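Local coordinates for protein 2-hydroxyisobutyryl-CoA synthetase (Aquincola tertiaricarbonis, PDB 6HDY) that belongs to the ANL superfamily of AMP-binding enzymes, which combine a large N-terminal domain with a smaller C-terminal domain, at residues Pro108-Tyr113 / Ser119-Val124; Arg441-Thr444 / Val448-Lys451. All coordinates share one frame; numbering follows the deposited sequence.

Interaction 1: residues Pro108-Tyr113 / Ser119-Val124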
# COMPACT_ATOMS: atom_id res chain seq x y z
N PRO A 108 0.31 -20.89 -16.30
CA PRO A 108 0.74 -19.99 -15.24
C PRO A 108 1.80 -18.96 -15.65
O PRO A 108 2.58 -19.22 -16.55
CB PRO A 108 1.24 -20.95 -14.15
CG PRO A 108 1.71 -22.13 -14.88
CD PRO A 108 0.85 -22.26 -16.09
N PRO A 109 1.87 -17.79 -14.99
CA PRO A 109 1.01 -17.32 -13.89
C PRO A 109 -0.25 -16.55 -14.29
O PRO A 109 -1.17 -16.48 -13.47
CB PRO A 109 1.97 -16.44 -13.09
CG PRO A 109 2.92 -15.87 -14.11
CD PRO A 109 2.93 -16.81 -15.30
N PHE A 110 -0.29 -15.94 -15.49
CA PHE A 110 -1.40 -15.05 -15.88
C PHE A 110 -2.49 -15.62 -16.78
O PHE A 110 -3.47 -14.92 -17.06
CB PHE A 110 -0.82 -13.77 -16.51
CG PHE A 110 0.17 -13.10 -15.59
CD1 PHE A 110 -0.20 -12.73 -14.29
CD2 PHE A 110 1.49 -12.92 -15.98
CE1 PHE A 110 0.74 -12.19 -13.41
CE2 PHE A 110 2.42 -12.35 -15.10
CZ PHE A 110 2.03 -11.96 -13.83
N GLY A 111 -2.35 -16.87 -17.21
CA GLY A 111 -3.35 -17.48 -18.08
C GLY A 111 -3.11 -17.27 -19.56
O GLY A 111 -2.23 -16.50 -19.97
N ASP A 112 -3.94 -17.93 -20.37
CA ASP A 112 -3.80 -17.82 -21.81
C ASP A 112 -4.58 -16.64 -22.41
O ASP A 112 -4.75 -16.57 -23.63
CB ASP A 112 -4.09 -19.14 -22.50
CG ASP A 112 -2.86 -19.65 -23.21
OD1 ASP A 112 -1.78 -18.99 -23.10
OD2 ASP A 112 -2.96 -20.68 -23.90
N TYR A 113 -4.97 -15.70 -21.56
CA TYR A 113 -5.66 -14.48 -21.95
C TYR A 113 -4.81 -13.23 -21.64
O TYR A 113 -5.32 -12.12 -21.78
CB TYR A 113 -7.06 -14.40 -21.32
CG TYR A 113 -7.05 -14.49 -19.81
CD1 TYR A 113 -6.95 -15.72 -19.16
CD2 TYR A 113 -7.10 -13.34 -19.02
CE1 TYR A 113 -6.88 -15.81 -17.78
CE2 TYR A 113 -7.05 -13.41 -17.63
CZ TYR A 113 -6.91 -14.65 -17.01
OH TYR A 113 -6.89 -14.78 -15.65
N SER A 119 7.50 -9.33 -21.00
CA SER A 119 8.29 -8.11 -20.90
C SER A 119 7.45 -6.84 -20.79
O SER A 119 7.97 -5.79 -20.43
CB SER A 119 9.26 -8.01 -22.07
OG SER A 119 8.59 -7.78 -23.30
N GLU A 120 6.16 -6.91 -21.13
CA GLU A 120 5.29 -5.74 -21.06
C GLU A 120 4.66 -5.57 -19.65
O GLU A 120 4.26 -4.44 -19.30
CB GLU A 120 4.26 -5.79 -22.21
CG GLU A 120 3.00 -4.93 -22.09
CD GLU A 120 3.05 -3.43 -22.37
OE1 GLU A 120 4.13 -2.91 -22.73
OE2 GLU A 120 1.98 -2.79 -22.23
N ILE A 121 4.60 -6.66 -18.83
CA ILE A 121 3.95 -6.63 -17.50
C ILE A 121 4.65 -5.63 -16.57
O ILE A 121 5.88 -5.67 -16.38
CB ILE A 121 3.77 -8.03 -16.87
CG1 ILE A 121 2.84 -8.89 -17.76
CG2 ILE A 121 3.19 -7.94 -15.43
CD1 ILE A 121 3.31 -10.27 -17.90
N PHE A 122 3.85 -4.70 -16.07
CA PHE A 122 4.23 -3.58 -15.22
C PHE A 122 3.94 -3.83 -13.74
O PHE A 122 4.79 -3.54 -12.90
CB PHE A 122 3.49 -2.32 -15.70
CG PHE A 122 3.74 -1.02 -14.96
CD1 PHE A 122 4.99 -0.40 -15.03
CD2 PHE A 122 2.74 -0.42 -14.22
CE1 PHE A 122 5.22 0.81 -14.37
CE2 PHE A 122 2.98 0.79 -13.55
CZ PHE A 122 4.20 1.42 -13.67
N HIS A 123 2.73 -4.31 -13.42
CA HIS A 123 2.29 -4.55 -12.04
C HIS A 123 1.65 -5.90 -11.90
O HIS A 123 0.97 -6.36 -12.82
CB HIS A 123 1.27 -3.50 -11.65
CG HIS A 123 1.79 -2.37 -10.83
ND1 HIS A 123 1.09 -1.90 -9.75
CD2 HIS A 123 2.88 -1.60 -11.01
CE1 HIS A 123 1.75 -0.84 -9.32
NE2 HIS A 123 2.85 -0.63 -10.04
N VAL A 124 1.89 -6.54 -10.75
CA VAL A 124 1.32 -7.82 -10.36
C VAL A 124 0.42 -7.59 -9.16
O VAL A 124 0.86 -7.06 -8.15
CB VAL A 124 2.36 -8.95 -10.12
CG1 VAL A 124 1.68 -10.25 -9.70
CG2 VAL A 124 3.23 -9.18 -11.36

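Interaction 2: residues Arg441-Thr444 / Val448-Lys451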
# COMPACT_ATOMS: atom_id res chain seq x y z
N ARG A 441 -39.84 -3.80 11.73
CA ARG A 441 -39.38 -3.04 10.55
C ARG A 441 -38.92 -3.99 9.44
O ARG A 441 -39.43 -3.92 8.31
CB ARG A 441 -38.28 -2.03 10.94
CG ARG A 441 -38.42 -0.64 10.31
CD ARG A 441 -38.77 0.44 11.34
NE ARG A 441 -37.93 1.64 11.22
CZ ARG A 441 -37.94 2.66 12.07
NH1 ARG A 441 -38.76 2.66 13.12
NH2 ARG A 441 -37.14 3.71 11.87
N VAL A 442 -38.01 -4.91 9.78
CA VAL A 442 -37.43 -5.93 8.90
C VAL A 442 -38.53 -6.83 8.31
O VAL A 442 -38.50 -7.09 7.11
CB VAL A 442 -36.31 -6.72 9.65
CG1 VAL A 442 -35.82 -7.92 8.85
CG2 VAL A 442 -35.14 -5.79 9.98
N GLN A 443 -39.54 -7.22 9.14
CA GLN A 443 -40.69 -8.02 8.72
C GLN A 443 -41.53 -7.28 7.69
O GLN A 443 -41.89 -7.86 6.68
CB GLN A 443 -41.57 -8.45 9.91
CG GLN A 443 -40.95 -9.55 10.77
CD GLN A 443 -41.92 -10.18 11.75
OE1 GLN A 443 -41.62 -10.33 12.93
NE2 GLN A 443 -43.07 -10.61 11.26
N THR A 444 -41.80 -5.98 7.92
CA THR A 444 -42.57 -5.12 7.02
C THR A 444 -41.83 -4.94 5.68
O THR A 444 -42.47 -4.92 4.62
CB THR A 444 -42.82 -3.75 7.69
OG1 THR A 444 -43.12 -3.93 9.07
CG2 THR A 444 -43.92 -2.94 7.00
N VAL A 448 -41.12 -11.34 5.87
CA VAL A 448 -40.65 -12.58 6.48
C VAL A 448 -40.48 -12.41 7.99
O VAL A 448 -40.19 -11.31 8.44
CB VAL A 448 -39.36 -13.04 5.72
CG1 VAL A 448 -38.15 -13.26 6.62
CG2 VAL A 448 -39.64 -14.26 4.86
N ARG A 449 -40.69 -13.49 8.77
CA ARG A 449 -40.52 -13.48 10.23
C ARG A 449 -39.04 -13.25 10.54
O ARG A 449 -38.17 -13.90 9.95
CB ARG A 449 -41.04 -14.80 10.87
CG ARG A 449 -40.71 -15.01 12.36
CD ARG A 449 -41.60 -14.25 13.34
NE ARG A 449 -41.08 -14.34 14.72
CZ ARG A 449 -40.67 -13.30 15.44
NH1 ARG A 449 -40.71 -12.07 14.94
NH2 ARG A 449 -40.21 -13.48 16.67
N ALA A 450 -38.75 -12.28 11.42
CA ALA A 450 -37.39 -11.96 11.78
C ALA A 450 -37.19 -12.00 13.29
O ALA A 450 -37.79 -11.20 14.01
CB ALA A 450 -37.00 -10.59 11.23
N LYS A 451 -36.39 -12.97 13.77
CA LYS A 451 -35.99 -13.10 15.16
C LYS A 451 -34.73 -12.24 15.38
O LYS A 451 -33.74 -12.39 14.65
CB LYS A 451 -35.69 -14.56 15.51
CG LYS A 451 -36.92 -15.38 15.89
CD LYS A 451 -36.54 -16.80 16.27
CE LYS A 451 -37.68 -17.54 16.94
NZ LYS A 451 -37.33 -18.95 17.21

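Interaction 1: residues Pro108-Tyr113 / Ser119-Val124
The carbonyl oxygen of F110 accepts a hydrogen bond from NE2 of Q335 and lies 3.4 Å above the plane of the Y113 ring, offset toward its rim, while the ring of F110 itself meets I121 and V124. F110 holds CG anti to its own carbonyl carbon (chi1 -55°), which puts the ring against these two side chains of the strand. No hydrogen bond links the two segments, and the meeting is purely apolar. The ring presents its CD2-CE2 side to I121, whose CD1 approaches obliquely to 3.6 Å from F110 CE2. Farther out on the ring, F110 CZ meets CG2 of V124 at 3.9 Å, the two side chains crossing at about a right angle. CG of P109, the residue that follows a cis peptide bond, sits 3.7 Å above one face of the F110 ring. F110, I121 and V124 are all buried. H123 and V124 also border the second subunit: H123 NE2 is hydrogen-bonded to E186 of that chain, and V124 packs on its L165. I121 and V124 are three residues apart, a spacing that in a regular strand would send their side chains to opposite faces. That both nevertheless reach F110 is probably explained by F122 and H123, which together face I139 of the antiparallel partner strand 136-140. The extra residue resets the alternation of side chains, the hallmark of a classic beta bulge.

Interaction 2: residues Arg441-Thr444 / Val448-Lys451
Helix 428-446 leads through a short turn into strand 450-454 here, a helix-to-strand return at the end of a beta-alpha-beta crossover in the C-terminal domain. The crossover starts from strand 413-419, which runs parallel to 450-454, and the returning strand forms one margin of the domain's mixed sheet. Q443 carries most of the contact. Its side chain runs on extended beyond CG alongside the backbone of V448 to A450, and its amide oxygen OE1 accepts a hydrogen bond from NH1 of R449 at 2.8 Å. The bond is bent, with 136° at the hydrogen, and the donor is tilted 32° from the carbonyl plane of the glutamine. OE1 nonetheless lies close to the guanidinium plane, at its edge, so the bend is largely within that plane rather than out of it. R449 leaves the backbone pointing away from the helix, and a fold at chi2 (79°) brings the guanidinium back. The same NH1 makes a weak hydrogen bond to S439 OG, which is also bonded to A450 O, so one serine of the helix ties in both residues. Nearer the backbone, V448 O lies against Q443: CG is only 3.0 Å away, and CA contributes a CA-H...O contact at 3.3 Å. The buried side of the turn is apolar, with V442 also resting on L413 and L415 of strand 413-419. There the methyl CB of A450 points toward the helix and touches V442 CG1 at 3.8 Å and Q443 CG at 4.1 Å.

Overall arrangement
Interactions 1 and 2 lie on opposite sides of the chain's centre, with their own centres 49 Å apart and their nearest atoms about 38 Å apart, so neither touches the other. Interaction 1 falls in the AMP-binding region and interaction 2 in the C-terminal domain. The pocket for (3s)-3-hydroxybutanoic acid is formed by residues between Y175 and F284 and includes none of the residues in either contact. The pocket of the second ligand, 8LQ, begins at residue 175, well after interaction 1 in sequence, and extends to residue 466. Of the two contacts, interaction 1 alone lies at the subunit interface; no other protein chain of the assembly touches interaction 2.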